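Local coordinates for protein nourseothricin acetyltransferase (Streptomyces noursei, PDB 5C82) that probably transfers an acetyl group from acetyl-coenzyme A to the antibiotic nourseothricin, as a GNAT-family enzyme linked to antibiotic resistance, at residues S29-T34 against P55-F60; V35-A40 against R48-D53; A92-V97 against V108-V113; L142-T147 against M160-C165; V146-A151 against G179-Y184. The protein carries 1 engineered substitution. All blocks are in the same frame, centred on the assembly; numbering follows the deposited sequence. Where two conformers were deposited one is given.

Contact 1 of 5, residues S29-T34 against P55-F60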
# COMPACT_ATOMS: atom_id res chain seq x y z
N SER A 29 -6.13 14.97 -16.46
CA SER A 29 -4.81 15.57 -16.61
C SER A 29 -4.73 16.87 -15.84
O SER A 29 -5.77 17.44 -15.51
CB SER A 29 -4.47 15.79 -18.09
OG SER A 29 -5.32 16.79 -18.62
N PHE A 30 -3.51 17.32 -15.54
CA PHE A 30 -3.27 18.57 -14.81
C PHE A 30 -1.88 19.12 -15.16
O PHE A 30 -0.99 18.37 -15.56
CB PHE A 30 -3.36 18.33 -13.28
CG PHE A 30 -2.34 17.37 -12.72
CD1 PHE A 30 -2.63 16.01 -12.61
CD2 PHE A 30 -1.11 17.82 -12.25
CE1 PHE A 30 -1.69 15.12 -12.08
CE2 PHE A 30 -0.18 16.93 -11.69
CZ PHE A 30 -0.46 15.59 -11.65
N THR A 31 -1.71 20.42 -14.96
CA THR A 31 -0.48 21.16 -15.14
C THR A 31 -0.13 21.76 -13.76
O THR A 31 -1.01 22.23 -13.04
CB THR A 31 -0.63 22.20 -16.27
OG1 THR A 31 -0.97 21.50 -17.48
CG2 THR A 31 0.63 23.00 -16.50
N THR A 32 1.14 21.66 -13.37
CA THR A 32 1.57 22.16 -12.07
C THR A 32 2.92 22.87 -12.16
O THR A 32 3.80 22.44 -12.89
CB THR A 32 1.52 21.02 -11.01
OG1 THR A 32 1.91 21.53 -9.73
CG2 THR A 32 2.36 19.79 -11.40
N ASP A 33 3.06 23.97 -11.38
CA ASP A 33 4.28 24.78 -11.30
C ASP A 33 5.20 24.26 -10.18
O ASP A 33 6.31 24.75 -10.02
CB ASP A 33 3.91 26.26 -11.02
CG ASP A 33 3.05 26.93 -12.07
OD1 ASP A 33 3.46 26.96 -13.25
OD2 ASP A 33 1.98 27.47 -11.70
N THR A 34 4.71 23.28 -9.37
CA THR A 34 5.47 22.71 -8.23
C THR A 34 5.22 21.20 -8.15
O THR A 34 4.26 20.72 -8.73
CB THR A 34 5.11 23.36 -6.86
OG1 THR A 34 3.79 23.00 -6.49
CG2 THR A 34 5.25 24.87 -6.83
N PRO A 55 6.36 24.27 -16.47
CA PRO A 55 5.38 23.51 -15.66
C PRO A 55 5.23 22.07 -16.13
O PRO A 55 5.43 21.77 -17.31
CB PRO A 55 4.08 24.31 -15.82
CG PRO A 55 4.51 25.68 -16.28
CD PRO A 55 5.73 25.44 -17.12
N LEU A 56 4.97 21.16 -15.21
CA LEU A 56 4.80 19.75 -15.53
C LEU A 56 3.33 19.51 -15.89
O LEU A 56 2.45 19.95 -15.16
CB LEU A 56 5.21 18.89 -14.31
CG LEU A 56 5.23 17.36 -14.49
CD1 LEU A 56 6.50 16.77 -13.90
CD2 LEU A 56 4.07 16.73 -13.79
N THR A 57 3.09 18.85 -17.04
CA THR A 57 1.75 18.44 -17.42
C THR A 57 1.73 16.94 -17.32
O THR A 57 2.50 16.28 -17.99
CB THR A 57 1.27 18.95 -18.78
OG1 THR A 57 1.24 20.38 -18.77
CG2 THR A 57 -0.14 18.39 -19.14
N LYS A 58 0.82 16.42 -16.47
CA LYS A 58 0.70 15.00 -16.26
C LYS A 58 -0.57 14.48 -16.91
O LYS A 58 -1.67 14.91 -16.58
CB LYS A 58 0.81 14.64 -14.76
CG LYS A 58 0.61 13.17 -14.43
CD LYS A 58 1.88 12.35 -14.56
CE LYS A 58 1.64 10.87 -14.40
NZ LYS A 58 0.80 10.29 -15.49
N VAL A 59 -0.39 13.54 -17.84
CA VAL A 59 -1.42 12.86 -18.60
C VAL A 59 -1.37 11.38 -18.18
O VAL A 59 -0.28 10.80 -18.13
CB VAL A 59 -1.17 13.08 -20.12
CG1 VAL A 59 -2.09 12.21 -20.97
CG2 VAL A 59 -1.31 14.55 -20.50
N PHE A 60 -2.52 10.79 -17.84
CA PHE A 60 -2.61 9.40 -17.39
C PHE A 60 -3.26 8.52 -18.48
O PHE A 60 -4.35 8.86 -18.96
CB PHE A 60 -3.43 9.28 -16.08
CG PHE A 60 -2.98 10.11 -14.90
CD1 PHE A 60 -3.49 11.39 -14.71
CD2 PHE A 60 -2.12 9.59 -13.94
CE1 PHE A 60 -3.10 12.15 -13.59
CE2 PHE A 60 -1.74 10.34 -12.82
CZ PHE A 60 -2.24 11.62 -12.66
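Phe30 and Lys58 are paired as hydrogen-bonded antiparallel neighbours, and the phenyl ring of the first lies against the aliphatic part of the second. Followed outward, Lys58 CB sits over one face of the Phe30 ring, 3.9 Å from its centroid and offset toward the rim, a CH-pi contact. CG remains beside the Phe30 ring and also lies over a face of the Phe60 ring. The chain then bends at chi2 (86°) and again at chi4, which carries NZ back to the carbonyl of its own neighbour: NZ donates to Val59 O at 2.9 Å, from well above the carbonyl plane. Phe30 CE1 meets Phe60 CZ at 3.6 Å, the two rings touching rim to rim with planes at 44°. Strand 30-32 is an outer strand of a three-stranded antiparallel sheet in this GNAT-family protein, with strand 55-58 beside it at 161°. Thr32 N and Leu56 O bond at 2.8 Å. On the other face of the sheet, Thr31 OG1 and Thr57 OG1 share a hydrogen bond of 2.8 Å. Helix 151-158 packs on Thr32, and Arg118 reaches both the Phe30 side chain and the carbonyl of Ser29.

Contact 2 of 5, residues V35-A40 against R48-D53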
# COMPACT_ATOMS: atom_id res chain seq x y z
N VAL A 35 6.10 20.47 -7.42
CA VAL A 35 6.00 19.03 -7.16
C VAL A 35 6.53 18.81 -5.75
O VAL A 35 7.27 19.65 -5.24
CB VAL A 35 6.73 18.08 -8.19
CG1 VAL A 35 6.19 18.23 -9.61
CG2 VAL A 35 8.26 18.25 -8.15
N PHE A 36 6.15 17.70 -5.12
CA PHE A 36 6.71 17.36 -3.82
C PHE A 36 7.81 16.38 -4.12
O PHE A 36 7.56 15.31 -4.70
CB PHE A 36 5.66 16.80 -2.86
CG PHE A 36 4.79 17.86 -2.22
CD1 PHE A 36 3.67 18.35 -2.89
CD2 PHE A 36 5.06 18.34 -0.93
CE1 PHE A 36 2.85 19.32 -2.29
CE2 PHE A 36 4.24 19.30 -0.34
CZ PHE A 36 3.12 19.77 -1.01
N ARG A 37 9.06 16.82 -3.90
CA ARG A 37 10.26 16.02 -4.11
C ARG A 37 10.38 15.14 -2.89
O ARG A 37 10.27 15.62 -1.75
CB ARG A 37 11.51 16.92 -4.25
CG ARG A 37 12.80 16.13 -4.55
CD ARG A 37 13.98 17.06 -4.79
NE ARG A 37 13.90 17.71 -6.09
CZ ARG A 37 14.57 18.81 -6.43
NH1 ARG A 37 15.38 19.39 -5.56
NH2 ARG A 37 14.43 19.33 -7.64
N VAL A 38 10.56 13.84 -3.14
CA VAL A 38 10.70 12.82 -2.11
C VAL A 38 12.18 12.46 -2.01
O VAL A 38 12.80 12.10 -3.01
CB VAL A 38 9.79 11.59 -2.38
CG1 VAL A 38 10.05 10.49 -1.36
CG2 VAL A 38 8.31 11.97 -2.40
N THR A 39 12.74 12.57 -0.81
CA THR A 39 14.14 12.25 -0.55
C THR A 39 14.23 11.10 0.47
O THR A 39 13.72 11.21 1.59
CB THR A 39 14.90 13.51 -0.09
OG1 THR A 39 14.92 14.46 -1.16
CG2 THR A 39 16.32 13.23 0.39
N ALA A 40 14.88 10.00 0.06
CA ALA A 40 15.14 8.87 0.94
C ALA A 40 16.41 9.23 1.72
O ALA A 40 17.46 9.46 1.11
CB ALA A 40 15.35 7.60 0.13
N ARG A 48 9.48 17.71 0.15
CA ARG A 48 9.65 19.15 0.04
C ARG A 48 9.03 19.59 -1.25
O ARG A 48 9.38 19.05 -2.30
CB ARG A 48 11.14 19.52 0.08
CG ARG A 48 11.41 21.03 0.21
CD ARG A 48 12.88 21.34 0.49
NE ARG A 48 13.78 20.79 -0.53
CZ ARG A 48 14.40 21.49 -1.47
NH1 ARG A 48 14.24 22.81 -1.53
NH2 ARG A 48 15.20 20.89 -2.34
N GLU A 49 8.13 20.56 -1.19
CA GLU A 49 7.52 21.16 -2.38
C GLU A 49 8.55 22.06 -3.06
O GLU A 49 9.13 22.95 -2.43
CB GLU A 49 6.27 21.95 -2.01
CG GLU A 49 5.42 22.25 -3.24
CD GLU A 49 4.10 22.93 -2.94
OE1 GLU A 49 3.84 23.21 -1.75
OE2 GLU A 49 3.32 23.16 -3.88
N VAL A 50 8.85 21.76 -4.32
CA VAL A 50 9.84 22.45 -5.13
C VAL A 50 9.23 23.01 -6.41
O VAL A 50 8.38 22.35 -7.02
CB VAL A 50 11.09 21.57 -5.44
CG1 VAL A 50 11.97 21.36 -4.20
CG2 VAL A 50 10.70 20.23 -6.07
N PRO A 51 9.66 24.21 -6.87
CA PRO A 51 9.15 24.71 -8.16
C PRO A 51 9.69 23.87 -9.32
O PRO A 51 10.76 23.28 -9.21
CB PRO A 51 9.68 26.15 -8.24
CG PRO A 51 10.90 26.16 -7.36
CD PRO A 51 10.67 25.13 -6.29
N VAL A 52 8.92 23.77 -10.42
CA VAL A 52 9.33 23.07 -11.64
C VAL A 52 9.16 24.02 -12.81
O VAL A 52 8.10 24.63 -12.95
CB VAL A 52 8.68 21.68 -11.91
CG1 VAL A 52 9.23 20.60 -10.98
CG2 VAL A 52 7.15 21.73 -11.84
N ASP A 53 10.21 24.16 -13.64
CA ASP A 53 10.12 24.99 -14.84
C ASP A 53 10.77 24.30 -16.06
O ASP A 53 11.93 23.90 -15.98
CB ASP A 53 10.63 26.42 -14.64
CG ASP A 53 10.27 27.29 -15.82
OD1 ASP A 53 9.09 27.72 -15.90
OD2 ASP A 53 11.11 27.44 -16.72
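Phe36 and Glu49 form a non-hydrogen-bonded pair of an antiparallel beta hairpin made by strands 34-40 and 44-58, their CA atoms 4.1 Å apart. Glu49 CB lies over one ring face, 3.9 Å from the Phe36 centroid, while the carboxylate, its plane 20° from that of the ring, is displaced past the rim near CZ. An extended glutamate chain, CG opposite the backbone N (chi1 -164°), carries it there. The carboxylate is held from outside, OE2 by Thr34 OG1 and OE1 by His155 NE2, which would limit its rotation. On the other face, with Val35 and Val50, Arg37 and Arg48 run alongside each other with guanidinium planes 72° apart. Val50 packs against both, CG2 over a face of the Arg37 group toward its rim and CG1 over the centre of the Arg48 group. Val35 CG2 meets Val50 CG2 at 3.8 Å and touches Val52 CG1 at the same distance. Backbone bonds flank the central pair, Val50 N to Val35 O and Arg37 N to Arg48 O both being 2.8 Å. The guanidinium ends come close despite their like charge, Arg37 NH1 lying 3.6 Å from Arg48 NH2.

Contact 3 of 5, residues A92-V97 against V108-V113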
# COMPACT_ATOMS: atom_id res chain seq x y z
N ALA A 92 -18.92 15.95 -14.50
CA ALA A 92 -18.06 16.95 -13.87
C ALA A 92 -17.00 16.23 -13.07
O ALA A 92 -15.90 16.77 -12.87
CB ALA A 92 -18.87 17.86 -12.97
N GLY A 93 -17.33 15.02 -12.61
CA GLY A 93 -16.41 14.26 -11.79
C GLY A 93 -16.96 12.97 -11.24
O GLY A 93 -18.16 12.72 -11.32
N PHE A 94 -16.05 12.13 -10.71
CA PHE A 94 -16.40 10.84 -10.10
C PHE A 94 -15.45 10.48 -8.98
O PHE A 94 -14.33 10.99 -8.91
CB PHE A 94 -16.47 9.70 -11.17
CG PHE A 94 -15.14 9.34 -11.78
CD1 PHE A 94 -14.67 10.00 -12.91
CD2 PHE A 94 -14.35 8.33 -11.23
CE1 PHE A 94 -13.43 9.69 -13.46
CE2 PHE A 94 -13.09 8.02 -11.78
CZ PHE A 94 -12.64 8.70 -12.89
N VAL A 95 -15.86 9.56 -8.14
CA VAL A 95 -15.03 9.02 -7.05
C VAL A 95 -15.35 7.52 -6.95
O VAL A 95 -16.52 7.12 -6.97
CB VAL A 95 -15.17 9.77 -5.68
CG1 VAL A 95 -16.56 9.64 -5.07
CG2 VAL A 95 -14.10 9.32 -4.68
N VAL A 96 -14.31 6.70 -6.90
CA VAL A 96 -14.44 5.26 -6.77
C VAL A 96 -13.92 4.96 -5.38
O VAL A 96 -12.82 5.41 -5.03
CB VAL A 96 -13.68 4.46 -7.88
CG1 VAL A 96 -13.93 2.95 -7.75
CG2 VAL A 96 -14.05 4.94 -9.28
N VAL A 97 -14.71 4.24 -4.60
CA VAL A 97 -14.38 3.85 -3.24
C VAL A 97 -14.48 2.35 -3.08
O VAL A 97 -15.26 1.68 -3.77
CB VAL A 97 -15.16 4.63 -2.14
CG1 VAL A 97 -14.99 6.14 -2.29
CG2 VAL A 97 -16.65 4.25 -2.07
N VAL A 108 -10.07 5.42 -1.20
CA VAL A 108 -10.54 6.25 -2.30
C VAL A 108 -9.65 5.78 -3.45
O VAL A 108 -8.47 6.16 -3.50
CB VAL A 108 -10.41 7.78 -2.01
CG1 VAL A 108 -10.88 8.61 -3.19
CG2 VAL A 108 -11.16 8.18 -0.73
N GLU A 109 -10.14 4.84 -4.26
CA GLU A 109 -9.36 4.24 -5.35
C GLU A 109 -8.99 5.25 -6.42
O GLU A 109 -7.86 5.26 -6.91
CB GLU A 109 -10.11 3.08 -6.01
CG GLU A 109 -10.61 2.01 -5.05
CD GLU A 109 -9.69 0.82 -4.86
OE1 GLU A 109 -8.45 1.02 -4.81
OE2 GLU A 109 -10.21 -0.30 -4.70
N ASP A 110 -9.94 6.11 -6.76
CA ASP A 110 -9.77 7.09 -7.81
C ASP A 110 -10.72 8.22 -7.53
O ASP A 110 -11.82 7.97 -7.07
CB ASP A 110 -10.12 6.42 -9.16
CG ASP A 110 -9.51 7.04 -10.41
OD1 ASP A 110 -8.58 7.87 -10.27
OD2 ASP A 110 -9.97 6.71 -11.52
N ILE A 111 -10.31 9.45 -7.80
CA ILE A 111 -11.15 10.66 -7.72
C ILE A 111 -10.66 11.60 -8.81
O ILE A 111 -9.46 11.84 -8.91
CB ILE A 111 -11.27 11.31 -6.31
CG1 ILE A 111 -12.21 12.55 -6.34
CG2 ILE A 111 -9.88 11.61 -5.67
CD1 ILE A 111 -12.60 13.17 -4.98
N GLU A 112 -11.56 12.05 -9.69
CA GLU A 112 -11.21 12.95 -10.78
C GLU A 112 -12.30 13.94 -11.09
O GLU A 112 -13.48 13.59 -11.05
CB GLU A 112 -10.78 12.17 -12.03
CG GLU A 112 -9.26 12.08 -12.17
CD GLU A 112 -8.73 10.74 -12.63
OE1 GLU A 112 -9.17 10.25 -13.70
OE2 GLU A 112 -7.82 10.21 -11.96
N VAL A 113 -11.91 15.19 -11.31
CA VAL A 113 -12.79 16.30 -11.62
C VAL A 113 -12.34 16.88 -12.98
O VAL A 113 -11.13 17.03 -13.18
CB VAL A 113 -12.81 17.34 -10.46
CG1 VAL A 113 -13.67 18.58 -10.79
CG2 VAL A 113 -13.30 16.71 -9.16
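The Phe94 ring meets two acidic side chains, Asp110 and Glu112, on the same face of the sheet. Asp110 OD2 lies in the ring plane at its edge, 3.4 Å from Phe94 CE2, facing the C-H rim; the carboxylate itself is turned 76° from the ring. Glu112 runs alongside the ring instead: its CB packs near CE1, and OE1 stands 3.9 Å from Phe94 CZ in an oblique approach. Phe94 CG sits between the backbone N and carbonyl carbon (chi1 68°), which leans the ring across toward strand 108-113.

On the other face, Val95 CG2 packs against Val108 CG1 at 3.6 Å and against Ile111 CB. Beneath these side chains is the backbone of a hairpin, strands 91-100 and 105-113 running almost exactly antiparallel in the central mixed sheet of the GNAT fold. Phe94 and Glu112 bond in both directions, and Val96 N to Asp110 O is short and straight, 2.8 Å with 174° at the hydrogen. Then the register slips by one residue. Glu109 and Asp110 both face Val96 in a classic beta bulge, where Val96 O receives two weak bonds, from Glu109 N and, at 3.4 Å, from Asp110 N. Farther out, Leu26 touches both Phe94 and Glu112, while helix 122-137 covers the face of Val95 and Val108, through Leu126 and Met127. The Val113 side chain lies about 3 Å from a bound tartrate, probably from the crystallisation liquor, though such molecules often mark pockets.

Contact 4 of 5, residues L142-T147 against M160-C165; sequences LWLEVT and MGFTLC
The ring of Phe162 receives Leu144 CD2 over the centre of one face, 3.9 Å from the centroid and only 13° off the normal, a well-centred CH-pi contact. Its edge is turned to the backbone of strand 141-147, with Trp143 N near the ring plane, 4.3 Å from Phe162 CE2. Leu142 adds two approaches to the same corner: its CB packs on CE2 at 3.9 Å, and its carbonyl O comes equally near that carbon from an oblique direction. The second flat group, the indole of Trp143, has the backbone N of Glu145 above one face, displaced toward the rim. Cys165 SG approaches this ring obliquely, 3.8 Å from CD1, a sulfur-aromatic contact. Arg105 makes a cation-pi contact with the indole, and the Tyr184 ring meets it with planes at about 45°.

As strand neighbours, Trp143 and Leu144 project to opposite faces; their torsions adjust the reach, Trp143 CG opposite the backbone N (chi1 -179°), Leu144 CG tucked between N and the carbonyl carbon (chi1 64°). No hydrogen bond joins the segments; contact is mainly through side chains, with the backbone of 142-143 beside the Phe162 ring.

That fits the topology of the GNAT sheet, where strand 182-188 runs between strands 141-147 and 163-168 and is bonded to both. Helix 151-158 links the two segments along the chain and packs on Leu144 through Tyr157, while helix 122-137 touches Leu142 and Leu144. Beyond strand 163-168, the last of the sheet within the chain, Cys165 O is hydrogen-bonded to Thr169 of the second subunit.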
# COMPACT_ATOMS: atom_id res chain seq x y z
N LEU A 142 -10.54 7.14 6.21
CA LEU A 142 -10.55 7.24 4.74
C LEU A 142 -9.09 7.30 4.34
O LEU A 142 -8.26 7.82 5.07
CB LEU A 142 -11.28 8.48 4.26
CG LEU A 142 -12.80 8.36 4.16
CD1 LEU A 142 -13.45 8.68 5.48
CD2 LEU A 142 -13.35 9.29 3.06
N TRP A 143 -8.78 6.71 3.21
CA TRP A 143 -7.40 6.62 2.77
C TRP A 143 -7.30 6.88 1.29
O TRP A 143 -8.18 6.48 0.54
CB TRP A 143 -6.86 5.21 3.11
CG TRP A 143 -5.43 4.94 2.74
CD1 TRP A 143 -4.34 5.08 3.54
CD2 TRP A 143 -4.95 4.43 1.48
NE1 TRP A 143 -3.20 4.67 2.87
CE2 TRP A 143 -3.54 4.29 1.60
CE3 TRP A 143 -5.55 4.13 0.24
CZ2 TRP A 143 -2.75 3.78 0.56
CZ3 TRP A 143 -4.77 3.64 -0.79
CH2 TRP A 143 -3.39 3.44 -0.62
N LEU A 144 -6.19 7.49 0.86
CA LEU A 144 -5.98 7.68 -0.58
C LEU A 144 -4.50 7.65 -0.94
O LEU A 144 -3.63 7.87 -0.10
CB LEU A 144 -6.69 8.94 -1.14
CG LEU A 144 -6.22 10.31 -0.61
CD1 LEU A 144 -4.98 10.83 -1.41
CD2 LEU A 144 -7.35 11.32 -0.65
N GLU A 145 -4.25 7.44 -2.22
CA GLU A 145 -2.95 7.45 -2.84
C GLU A 145 -2.98 8.61 -3.81
O GLU A 145 -4.02 8.86 -4.43
CB GLU A 145 -2.75 6.14 -3.58
CG GLU A 145 -1.37 5.97 -4.18
CD GLU A 145 -1.39 6.23 -5.67
OE1 GLU A 145 -1.78 5.31 -6.43
OE2 GLU A 145 -1.06 7.37 -6.06
N VAL A 146 -1.85 9.35 -3.91
CA VAL A 146 -1.68 10.47 -4.83
C VAL A 146 -0.21 10.57 -5.27
O VAL A 146 0.70 10.45 -4.44
CB VAL A 146 -2.26 11.81 -4.28
CG1 VAL A 146 -1.61 12.23 -2.95
CG2 VAL A 146 -2.18 12.92 -5.32
N THR A 147 0.03 10.74 -6.59
CA THR A 147 1.39 10.90 -7.08
C THR A 147 1.99 12.19 -6.50
O THR A 147 1.28 13.20 -6.37
CB THR A 147 1.49 10.83 -8.61
OG1 THR A 147 2.84 11.11 -8.95
CG2 THR A 147 0.57 11.85 -9.33
N MSE A 160 -9.09 19.20 2.94
CA MSE A 160 -10.30 18.39 3.08
C MSE A 160 -10.20 17.54 4.38
O MSE A 160 -11.09 16.71 4.63
CB MSE A 160 -10.46 17.45 1.88
CG MSE A 160 -11.17 18.08 0.70
SE MSE A 160 -11.32 16.73 -0.68
CE MSE A 160 -11.24 17.91 -2.19
N GLY A 161 -9.12 17.71 5.14
CA GLY A 161 -8.92 17.00 6.40
C GLY A 161 -7.94 15.84 6.40
O GLY A 161 -7.74 15.20 7.44
N PHE A 162 -7.36 15.52 5.23
CA PHE A 162 -6.34 14.46 5.11
C PHE A 162 -4.97 14.98 5.51
O PHE A 162 -4.71 16.20 5.43
CB PHE A 162 -6.26 13.93 3.65
CG PHE A 162 -7.48 13.14 3.22
CD1 PHE A 162 -8.61 13.79 2.73
CD2 PHE A 162 -7.49 11.76 3.29
CE1 PHE A 162 -9.74 13.05 2.33
CE2 PHE A 162 -8.63 11.02 2.91
CZ PHE A 162 -9.74 11.67 2.42
N THR A 163 -4.11 14.07 5.97
CA THR A 163 -2.70 14.36 6.27
C THR A 163 -1.89 13.17 5.77
O THR A 163 -2.41 12.06 5.69
CB THR A 163 -2.43 14.58 7.78
OG1 THR A 163 -2.75 13.38 8.47
CG2 THR A 163 -3.17 15.77 8.37
N LEU A 164 -0.63 13.40 5.42
CA LEU A 164 0.28 12.35 4.97
C LEU A 164 0.35 11.23 6.02
O LEU A 164 0.56 11.52 7.19
CB LEU A 164 1.68 12.97 4.77
CG LEU A 164 2.75 12.08 4.15
CD1 LEU A 164 2.46 11.86 2.62
CD2 LEU A 164 4.10 12.71 4.33
N CYS A 165 0.14 9.97 5.60
CA CYS A 165 0.20 8.84 6.53
C CYS A 165 1.23 7.80 6.08
O CYS A 165 1.44 6.80 6.75
CB CYS A 165 -1.18 8.22 6.73
SG CYS A 165 -1.80 7.31 5.30

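Contact 5 of 5, residues V146-A151 against G179-Y184; sequences VTNVNA and GEQALY
Thr147 OG1 donates to Glu180 OE1 at 2.7 Å, meeting the carboxylate on its anti side, 22° out of plane. The hydroxyl is placed there by a first torsion that sets OG1 opposite the backbone N, and the glutamate reaches it with an extended chain. Next along, Asn148 and Gln181 exchange two bonds. Asn148 N donates to Gln181 O at 3.1 Å, and Gln181 N returns a bond of 2.8 Å to the side-chain oxygen Asn148 OD1, coming from above the amide plane and not on a lone pair. With its CG between N and the carbonyl carbon (chi1 73°), Asn148 turns OD1 to that backbone N-H, while its ND2 is bound to Phe36 O. The amides of Asn148 and Gln181 stand 47° apart, and Gln181 NE2 turns back on its own loop, to Gly179 O, 2.9 Å away.

Regular pairing follows: Val146 and Leu183 bond in both directions, Leu183 N reaching Val146 O at 2.8 Å. Packing fills in around this frame. Leu183 CD1 rests on Asn148 CA at 3.7 Å, and Val149 CG2 lies against the Glu180 carboxylate, 3.6 Å from OE1.

Strands 141-147 and 182-188 are antiparallel neighbours in the GNAT sheet, and the first leaves it here by a type I turn, Thr147 to Asn150, whose Asn150 occupies the N-cap position of helix 151-158. That helix covers Val146 and Leu183 through Ile154. Strand 34-40 of the small sheet packs on the outer side chains through Val35 on Val149 and Val38 on Leu183, and Lys58 of strand 44-58 touches Glu180.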
# COMPACT_ATOMS: atom_id res chain seq x y z
N VAL A 146 -1.85 9.35 -3.91
CA VAL A 146 -1.68 10.47 -4.83
C VAL A 146 -0.21 10.57 -5.27
O VAL A 146 0.70 10.45 -4.44
CB VAL A 146 -2.26 11.81 -4.28
CG1 VAL A 146 -1.61 12.23 -2.95
CG2 VAL A 146 -2.18 12.92 -5.32
N THR A 147 0.03 10.74 -6.59
CA THR A 147 1.39 10.90 -7.08
C THR A 147 1.99 12.19 -6.50
O THR A 147 1.28 13.20 -6.37
CB THR A 147 1.49 10.83 -8.61
OG1 THR A 147 2.84 11.11 -8.95
CG2 THR A 147 0.57 11.85 -9.33
N ASN A 148 3.27 12.13 -6.14
CA ASN A 148 4.04 13.24 -5.57
C ASN A 148 4.07 14.48 -6.51
O ASN A 148 4.26 15.61 -6.05
CB ASN A 148 5.47 12.75 -5.24
CG ASN A 148 6.29 12.55 -6.48
OD1 ASN A 148 5.98 11.71 -7.32
ND2 ASN A 148 7.23 13.44 -6.72
N VAL A 149 3.92 14.26 -7.82
CA VAL A 149 3.92 15.36 -8.80
C VAL A 149 2.59 16.12 -8.79
O VAL A 149 2.55 17.26 -9.27
CB VAL A 149 4.36 14.95 -10.22
CG1 VAL A 149 5.82 14.46 -10.21
CG2 VAL A 149 3.41 13.93 -10.86
N ASN A 150 1.51 15.51 -8.22
CA ASN A 150 0.21 16.17 -8.13
C ASN A 150 0.12 17.13 -6.92
O ASN A 150 -0.74 16.97 -6.06
CB ASN A 150 -0.96 15.16 -8.16
CG ASN A 150 -2.27 15.74 -8.71
OD1 ASN A 150 -2.47 16.94 -8.78
ND2 ASN A 150 -3.19 14.89 -9.11
N ALA A 151 1.00 18.17 -6.88
CA ALA A 151 0.99 19.21 -5.82
C ALA A 151 -0.44 19.84 -5.60
O ALA A 151 -0.85 19.98 -4.45
CB ALA A 151 2.01 20.31 -6.12
N GLY A 179 9.68 7.27 -11.79
CA GLY A 179 10.29 8.53 -11.36
C GLY A 179 9.41 9.29 -10.38
O GLY A 179 9.90 10.20 -9.71
N GLU A 180 8.11 8.91 -10.29
CA GLU A 180 7.16 9.45 -9.33
C GLU A 180 7.04 8.50 -8.13
O GLU A 180 7.40 7.33 -8.23
CB GLU A 180 5.78 9.66 -9.98
CG GLU A 180 5.79 10.66 -11.13
CD GLU A 180 4.57 10.59 -12.03
OE1 GLU A 180 3.44 10.42 -11.52
OE2 GLU A 180 4.75 10.74 -13.26
N GLN A 181 6.56 9.01 -6.98
CA GLN A 181 6.40 8.16 -5.79
C GLN A 181 4.94 8.22 -5.39
O GLN A 181 4.28 9.26 -5.60
CB GLN A 181 7.30 8.63 -4.62
CG GLN A 181 8.84 8.59 -4.93
CD GLN A 181 9.28 9.68 -5.88
OE1 GLN A 181 8.93 10.86 -5.73
NE2 GLN A 181 9.97 9.28 -6.95
N ALA A 182 4.42 7.12 -4.84
CA ALA A 182 3.03 7.15 -4.38
C ALA A 182 2.99 7.78 -2.97
O ALA A 182 3.77 7.40 -2.12
CB ALA A 182 2.45 5.74 -4.36
N LEU A 183 2.15 8.77 -2.75
CA LEU A 183 2.02 9.37 -1.42
C LEU A 183 0.69 8.92 -0.85
O LEU A 183 -0.33 8.90 -1.56
CB LEU A 183 2.13 10.90 -1.43
CG LEU A 183 3.37 11.55 -2.06
CD1 LEU A 183 3.29 13.06 -1.93
CD2 LEU A 183 4.72 11.00 -1.46
N TYR A 184 0.71 8.55 0.44
CA TYR A 184 -0.47 8.06 1.13
C TYR A 184 -1.00 9.08 2.12
O TYR A 184 -0.23 9.69 2.85
CB TYR A 184 -0.17 6.70 1.79
CG TYR A 184 0.25 5.63 0.80
CD1 TYR A 184 -0.28 5.59 -0.49
CD2 TYR A 184 1.09 4.58 1.18
CE1 TYR A 184 0.06 4.57 -1.38
CE2 TYR A 184 1.44 3.57 0.29
CZ TYR A 184 0.93 3.58 -0.99
OH TYR A 184 1.24 2.58 -1.88

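In the fold
Contacts 1 and 2 are surface pairings that share strand 44-58: strands 30-32 and 34-40 flank it on its two sides in the small sheet. Contacts 3, 4 and 5 belong to the large mixed sheet. Contact 3, its centre about 6 Å from the chain centre, is partly buried; contacts 4 and 5 are buried and share Val146 and Thr147. Chemistry changes accordingly: regular backbone bonding with mixed aromatic, hydroxyl and charged side chains in 1 and 2, a bulged hairpin in 3, packing without hydrogen bonds between the segments in 4, and polar side-chain bonds in 5. Contact 5 touches contacts 1 and 2, bringing the two sheets together. Contacts 3 and 4 meet as neighbouring strands within the large sheet.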